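Local coordinates for putative uncharacterized protein (Chaetomium thermophilum, PDB 5T8V) that probably loads cohesin onto chromatin as a member of the SCC2/Nipped-B family, this chain being its helical-repeat C-terminal part, at residues A[855-869]-A[888-902]. Residues are numbered along the deposited sequence; the frame is centred on the assembly and turned at random.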
loop_
_atom_site.group_PDB
_atom_site.type_symbol
_atom_site.label_atom_id
_atom_site.label_comp_id
_atom_site.label_asym_id
_atom_site.label_seq_id
_atom_site.Cartn_x
_atom_site.Cartn_y
_atom_site.Cartn_z
ATOM N N SER A 855 10.627 -38.576 -27.701
ATOM C CA SER A 855 11.402 -38.268 -28.898
ATOM C C SER A 855 12.735 -37.605 -28.574
ATOM O O SER A 855 13.659 -37.666 -29.392
ATOM C CB SER A 855 10.589 -37.357 -29.821
ATOM O OG SER A 855 11.394 -36.849 -30.870
ATOM N N LEU A 856 12.856 -36.979 -27.403
ATOM C CA LEU A 856 14.065 -36.241 -27.059
ATOM C C LEU A 856 15.228 -37.155 -26.699
ATOM O O LEU A 856 16.374 -36.693 -26.671
ATOM C CB LEU A 856 13.774 -35.295 -25.893
ATOM C CG LEU A 856 12.650 -34.287 -26.140
ATOM C CD1 LEU A 856 12.068 -33.795 -24.828
ATOM C CD2 LEU A 856 13.159 -33.121 -26.967
ATOM N N PHE A 857 14.967 -38.430 -26.428
ATOM C CA PHE A 857 15.991 -39.352 -25.966
ATOM C C PHE A 857 16.561 -40.153 -27.131
ATOM O O PHE A 857 15.899 -40.360 -28.151
ATOM C CB PHE A 857 15.425 -40.302 -24.907
ATOM C CG PHE A 857 15.031 -39.616 -23.627
ATOM C CD1 PHE A 857 13.888 -38.836 -23.565
ATOM C CD2 PHE A 857 15.801 -39.754 -22.484
ATOM C CE1 PHE A 857 13.525 -38.203 -22.392
ATOM C CE2 PHE A 857 15.441 -39.124 -21.308
ATOM C CZ PHE A 857 14.302 -38.349 -21.262
ATOM N N THR A 858 17.803 -40.603 -26.964
ATOM C CA THR A 858 18.493 -41.408 -27.961
ATOM C C THR A 858 18.969 -42.712 -27.331
ATOM O O THR A 858 19.091 -42.829 -26.108
ATOM C CB THR A 858 19.688 -40.655 -28.564
ATOM O OG1 THR A 858 20.699 -40.467 -27.564
ATOM C CG2 THR A 858 19.255 -39.299 -29.100
ATOM N N PHE A 859 19.238 -43.699 -28.189
ATOM C CA PHE A 859 19.663 -45.008 -27.704
ATOM C C PHE A 859 20.988 -44.922 -26.957
ATOM O O PHE A 859 21.166 -45.566 -25.917
ATOM C CB PHE A 859 19.773 -45.988 -28.874
ATOM C CG PHE A 859 20.438 -47.288 -28.516
ATOM C CD1 PHE A 859 19.700 -48.344 -28.010
ATOM C CD2 PHE A 859 21.803 -47.456 -28.692
ATOM C CE1 PHE A 859 20.310 -49.542 -27.682
ATOM C CE2 PHE A 859 22.418 -48.650 -28.365
ATOM C CZ PHE A 859 21.669 -49.695 -27.861
ATOM N N GLU A 860 21.933 -44.132 -27.476
ATOM C CA GLU A 860 23.263 -44.079 -26.878
ATOM C C GLU A 860 23.197 -43.684 -25.408
ATOM O O GLU A 860 23.986 -44.173 -24.592
ATOM C CB GLU A 860 24.147 -43.101 -27.653
ATOM C CG GLU A 860 24.489 -43.557 -29.064
ATOM C CD GLU A 860 25.374 -44.791 -29.085
ATOM O OE1 GLU A 860 25.798 -45.241 -28.000
ATOM O OE2 GLU A 860 25.647 -45.310 -30.187
ATOM N N GLN A 861 22.268 -42.800 -25.052
ATOM C CA GLN A 861 22.136 -42.362 -23.669
ATOM C C GLN A 861 21.240 -43.273 -22.840
ATOM O O GLN A 861 21.242 -43.161 -21.610
ATOM C CB GLN A 861 21.623 -40.919 -23.616
ATOM C CG GLN A 861 20.335 -40.645 -24.383
ATOM C CD GLN A 861 19.996 -39.161 -24.499
ATOM O OE1 GLN A 861 18.889 -38.814 -24.900
ATOM N NE2 GLN A 861 20.941 -38.281 -24.168
ATOM N N LEU A 862 20.484 -44.171 -23.476
ATOM C CA LEU A 862 19.896 -45.283 -22.740
ATOM C C LEU A 862 20.945 -46.321 -22.370
ATOM O O LEU A 862 20.747 -47.076 -21.413
ATOM C CB LEU A 862 18.784 -45.940 -23.556
ATOM C CG LEU A 862 17.374 -45.409 -23.293
ATOM C CD1 LEU A 862 17.297 -43.915 -23.561
ATOM C CD2 LEU A 862 16.363 -46.167 -24.136
ATOM N N ARG A 863 22.055 -46.369 -23.111
ATOM C CA ARG A 863 23.154 -47.261 -22.773
ATOM C C ARG A 863 23.918 -46.785 -21.545
ATOM O O ARG A 863 24.567 -47.600 -20.880
ATOM C CB ARG A 863 24.100 -47.385 -23.967
ATOM C CG ARG A 863 25.208 -48.412 -23.800
ATOM C CD ARG A 863 26.140 -48.406 -25.001
ATOM N NE ARG A 863 26.814 -47.120 -25.162
ATOM C CZ ARG A 863 27.575 -46.794 -26.203
ATOM N NH1 ARG A 863 27.764 -47.658 -27.191
ATOM N NH2 ARG A 863 28.146 -45.599 -26.257
ATOM N N LEU A 864 23.860 -45.488 -21.230
ATOM C CA LEU A 864 24.524 -44.991 -20.029
ATOM C C LEU A 864 23.776 -45.408 -18.771
ATOM O O LEU A 864 24.391 -45.567 -17.711
ATOM C CB LEU A 864 24.652 -43.470 -20.088
ATOM C CG LEU A 864 25.310 -42.904 -21.349
ATOM C CD1 LEU A 864 25.442 -41.394 -21.241
ATOM C CD2 LEU A 864 26.669 -43.545 -21.608
ATOM N N LEU A 865 22.457 -45.582 -18.866
ATOM C CA LEU A 865 21.679 -46.125 -17.762
ATOM C C LEU A 865 21.823 -47.635 -17.635
ATOM O O LEU A 865 21.369 -48.201 -16.636
ATOM C CB LEU A 865 20.201 -45.768 -17.938
ATOM C CG LEU A 865 19.877 -44.281 -18.112
ATOM C CD1 LEU A 865 18.390 -44.085 -18.353
ATOM C CD2 LEU A 865 20.333 -43.476 -16.904
ATOM N N ARG A 866 22.446 -48.291 -18.617
ATOM C CA ARG A 866 22.595 -49.748 -18.622
ATOM C C ARG A 866 23.023 -50.335 -17.282
ATOM O O ARG A 866 22.360 -51.268 -16.810
ATOM C CB ARG A 866 23.604 -50.129 -19.716
ATOM C CG ARG A 866 23.646 -51.606 -20.049
ATOM C CD ARG A 866 22.441 -52.015 -20.875
ATOM N NE ARG A 866 22.522 -53.413 -21.292
ATOM C CZ ARG A 866 22.212 -54.445 -20.515
ATOM N NH1 ARG A 866 21.800 -54.243 -19.268
ATOM N NH2 ARG A 866 22.317 -55.681 -20.983
ATOM N N PRO A 867 24.088 -49.864 -16.627
ATOM C CA PRO A 867 24.493 -50.493 -15.358
ATOM C C PRO A 867 23.469 -50.342 -14.248
ATOM O O PRO A 867 23.460 -51.163 -13.322
ATOM C CB PRO A 867 25.806 -49.776 -15.014
ATOM C CG PRO A 867 25.731 -48.477 -15.734
ATOM C CD PRO A 867 24.982 -48.752 -16.998
ATOM N N TYR A 868 22.607 -49.323 -14.303
ATOM C CA TYR A 868 21.563 -49.193 -13.293
ATOM C C TYR A 868 20.578 -50.354 -13.353
ATOM O O TYR A 868 20.015 -50.740 -12.324
ATOM C CB TYR A 868 20.820 -47.868 -13.463
ATOM C CG TYR A 868 21.609 -46.649 -13.036
ATOM C CD1 TYR A 868 21.904 -46.423 -11.699
ATOM C CD2 TYR A 868 22.043 -45.716 -13.968
ATOM C CE1 TYR A 868 22.619 -45.310 -11.301
ATOM C CE2 TYR A 868 22.758 -44.597 -13.580
ATOM C CZ TYR A 868 23.042 -44.399 -12.245
ATOM O OH TYR A 868 23.754 -43.287 -11.853
ATOM N N ILE A 869 20.361 -50.925 -14.541
ATOM C CA ILE A 869 19.423 -52.035 -14.671
ATOM C C ILE A 869 19.994 -53.295 -14.035
ATOM O O ILE A 869 19.285 -54.035 -13.343
ATOM C CB ILE A 869 19.065 -52.266 -16.153
ATOM C CG1 ILE A 869 18.193 -51.126 -16.688
ATOM C CG2 ILE A 869 18.330 -53.595 -16.343
ATOM C CD1 ILE A 869 18.971 -49.929 -17.175
ATOM N N TYR A 888 13.128 -46.424 -19.652
ATOM C CA TYR A 888 13.088 -47.461 -20.680
ATOM C C TYR A 888 11.659 -47.728 -21.131
ATOM O O TYR A 888 11.398 -47.896 -22.328
ATOM C CB TYR A 888 13.726 -48.751 -20.156
ATOM C CG TYR A 888 15.238 -48.812 -20.249
ATOM C CD1 TYR A 888 15.990 -47.684 -20.557
ATOM C CD2 TYR A 888 15.912 -50.008 -20.040
ATOM C CE1 TYR A 888 17.367 -47.746 -20.645
ATOM C CE2 TYR A 888 17.290 -50.079 -20.127
ATOM C CZ TYR A 888 18.011 -48.946 -20.431
ATOM O OH TYR A 888 19.382 -49.012 -20.518
ATOM N N ARG A 889 10.723 -47.764 -20.183
ATOM C CA ARG A 889 9.324 -48.014 -20.508
ATOM C C ARG A 889 8.797 -46.989 -21.506
ATOM O O ARG A 889 8.128 -47.343 -22.484
ATOM C CB ARG A 889 8.500 -47.997 -19.219
ATOM C CG ARG A 889 6.996 -48.105 -19.396
ATOM C CD ARG A 889 6.315 -48.077 -18.037
ATOM N NE ARG A 889 4.861 -48.150 -18.130
ATOM C CZ ARG A 889 4.049 -48.215 -17.079
ATOM N NH1 ARG A 889 4.548 -48.222 -15.850
ATOM N NH2 ARG A 889 2.736 -48.278 -17.255
ATOM N N ARG A 890 9.095 -45.709 -21.276
ATOM C CA ARG A 890 8.556 -44.650 -22.122
ATOM C C ARG A 890 9.368 -44.475 -23.401
ATOM O O ARG A 890 8.799 -44.253 -24.475
ATOM C CB ARG A 890 8.515 -43.334 -21.342
ATOM C CG ARG A 890 7.558 -43.333 -20.159
ATOM C CD ARG A 890 6.111 -43.206 -20.611
ATOM N NE ARG A 890 5.200 -43.018 -19.481
ATOM C CZ ARG A 890 4.567 -43.999 -18.841
ATOM N NH1 ARG A 890 4.729 -45.265 -19.208
ATOM N NH2 ARG A 890 3.762 -43.713 -17.826
ATOM N N VAL A 891 10.692 -44.575 -23.307
ATOM C CA VAL A 891 11.554 -44.282 -24.449
ATOM C C VAL A 891 11.609 -45.464 -25.404
ATOM O O VAL A 891 11.328 -45.335 -26.601
ATOM C CB VAL A 891 12.966 -43.895 -23.972
ATOM C CG1 VAL A 891 13.912 -43.722 -25.162
ATOM C CG2 VAL A 891 12.919 -42.620 -23.137
ATOM N N LEU A 892 11.983 -46.630 -24.889
ATOM C CA LEU A 892 12.366 -47.741 -25.753
ATOM C C LEU A 892 11.343 -48.073 -26.834
ATOM O O LEU A 892 11.763 -48.372 -27.964
ATOM C CB LEU A 892 12.658 -48.970 -24.880
ATOM C CG LEU A 892 13.614 -50.032 -25.430
ATOM C CD1 LEU A 892 14.854 -49.438 -26.093
ATOM C CD2 LEU A 892 14.023 -50.938 -24.294
ATOM N N PRO A 893 10.029 -48.048 -26.587
ATOM C CA PRO A 893 9.082 -48.290 -27.689
ATOM C C PRO A 893 9.116 -47.217 -28.768
ATOM O O PRO A 893 8.485 -47.404 -29.817
ATOM C CB PRO A 893 7.717 -48.335 -26.985
ATOM C CG PRO A 893 7.925 -47.656 -25.683
ATOM C CD PRO A 893 9.336 -47.930 -25.290
ATOM N N GLN A 894 9.824 -46.109 -28.550
ATOM C CA GLN A 894 9.939 -45.058 -29.552
ATOM C C GLN A 894 11.074 -45.299 -30.539
ATOM O O GLN A 894 11.022 -44.776 -31.658
ATOM C CB GLN A 894 10.136 -43.701 -28.863
ATOM C CG GLN A 894 10.385 -42.527 -29.809
ATOM C CD GLN A 894 11.843 -42.085 -29.842
ATOM O OE1 GLN A 894 12.665 -42.536 -29.044
ATOM N NE2 GLN A 894 12.165 -41.188 -30.767
ATOM N N LEU A 895 12.087 -46.077 -30.161
ATOM C CA LEU A 895 13.181 -46.370 -31.074
ATOM C C LEU A 895 12.659 -47.071 -32.325
ATOM O O LEU A 895 11.602 -47.707 -32.323
ATOM C CB LEU A 895 14.235 -47.242 -30.389
ATOM C CG LEU A 895 14.945 -46.671 -29.156
ATOM C CD1 LEU A 895 16.120 -47.560 -28.777
ATOM C CD2 LEU A 895 15.413 -45.243 -29.388
ATOM N N SER A 896 13.423 -46.946 -33.407
ATOM C CA SER A 896 13.074 -47.535 -34.696
ATOM C C SER A 896 13.978 -48.688 -35.094
ATOM O O SER A 896 13.491 -49.701 -35.602
ATOM C CB SER A 896 13.121 -46.462 -35.790
ATOM O OG SER A 896 14.433 -45.951 -35.943
ATOM N N SER A 897 15.288 -48.558 -34.872
ATOM C CA SER A 897 16.225 -49.593 -35.295
ATOM C C SER A 897 15.932 -50.931 -34.629
ATOM O O SER A 897 16.272 -51.982 -35.183
ATOM C CB SER A 897 17.655 -49.150 -34.984
ATOM O OG SER A 897 17.768 -48.694 -33.649
ATOM N N ALA A 898 15.301 -50.917 -33.455
ATOM C CA ALA A 898 15.025 -52.149 -32.725
ATOM C C ALA A 898 16.313 -52.927 -32.488
ATOM O O ALA A 898 16.647 -53.840 -33.253
ATOM C CB ALA A 898 14.015 -53.012 -33.484
ATOM N N HIS A 899 17.041 -52.574 -31.431
ATOM C CA HIS A 899 18.318 -53.210 -31.107
ATOM C C HIS A 899 18.016 -54.531 -30.410
ATOM O O HIS A 899 17.915 -54.607 -29.186
ATOM C CB HIS A 899 19.169 -52.293 -30.237
ATOM C CG HIS A 899 19.201 -50.871 -30.707
ATOM N ND1 HIS A 899 20.281 -50.330 -31.373
ATOM C CD2 HIS A 899 18.288 -49.877 -30.604
ATOM C CE1 HIS A 899 20.030 -49.064 -31.659
ATOM N NE2 HIS A 899 18.827 -48.765 -31.204
ATOM N N ALA A 900 17.883 -55.593 -31.210
ATOM C CA ALA A 900 17.390 -56.872 -30.706
ATOM C C ALA A 900 18.183 -57.348 -29.493
ATOM O O ALA A 900 17.623 -57.580 -28.415
ATOM C CB ALA A 900 17.438 -57.917 -31.822
ATOM N N GLN A 901 19.498 -57.511 -29.656
ATOM C CA GLN A 901 20.308 -58.053 -28.570
ATOM C C GLN A 901 20.215 -57.189 -27.320
ATOM O O GLN A 901 20.236 -57.714 -26.200
ATOM C CB GLN A 901 21.764 -58.190 -29.018
ATOM C CG GLN A 901 22.641 -58.977 -28.052
ATOM C CD GLN A 901 22.200 -60.422 -27.901
ATOM O OE1 GLN A 901 22.000 -61.129 -28.890
ATOM N NE2 GLN A 901 22.043 -60.867 -26.658
ATOM N N PHE A 902 20.103 -55.870 -27.485
ATOM C CA PHE A 902 19.937 -54.990 -26.333
ATOM C C PHE A 902 18.670 -55.340 -25.562
ATOM O O PHE A 902 18.708 -55.568 -24.348
ATOM C CB PHE A 902 19.905 -53.533 -26.791
ATOM C CG PHE A 902 19.741 -52.546 -25.671
ATOM C CD1 PHE A 902 20.838 -52.104 -24.952
ATOM C CD2 PHE A 902 18.488 -52.054 -25.342
ATOM C CE1 PHE A 902 20.689 -51.195 -23.923
ATOM C CE2 PHE A 902 18.333 -51.145 -24.315
ATOM C CZ PHE A 902 19.434 -50.715 -23.604
#
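Phe857 faces Val891 with CA atoms 6.8 Å apart, and Leu862 faces Tyr888 with CA atoms 7.4 Å apart, where the irregular run 855-869, two short helical pieces linked by residues of helical backbone shape but irregular bonding, lies against the end of helix 878-891. Beyond that helix a 3-10 segment and a loop lead to His899, the N-cap of helix 900-910. Tyr888 carries the polar link: its OH donates to Leu862 O at 2.5 Å, the oxygen lying at the ring edge in plane, while Tyr888 OH lies 32° out of the plane of the Leu862 carbonyl. Leu862 CG packs on CE1 of the same ring, and Ile869 CD1 meets CE2 at 3.4 Å. A phenylalanine here would probably leave Leu862 O without its hydroxyl partner. Leu862 CD2 and Val891 CG1 meet tip to tip, and Val891 CG2 lies over the Phe857 ring in a CH-pi contact, 4.1 Å from its centroid. In this HEAT-repeat protein the contact joins short helices 859-862 and 866-870 to helices 878-891 and 900-910; helices 808-824 and 839-852 pack on Phe857, and helix 919-935 on Tyr888. Toward the loop, Phe859, His899 and Phe902 form an aromatic cluster. With CG anti to the backbone N (chi1 170°), Phe859 stacks face to face with the imidazole, centroids 3.6 Å apart, and turns its edge onto the face of Phe902, planes 71° apart. Leu895 CD1 comes in at the Phe859 edge. Arg866, bent at chi2, brushes Phe902 CE1 with CD (3.6 Å) on the way to its salt bridge with Glu909.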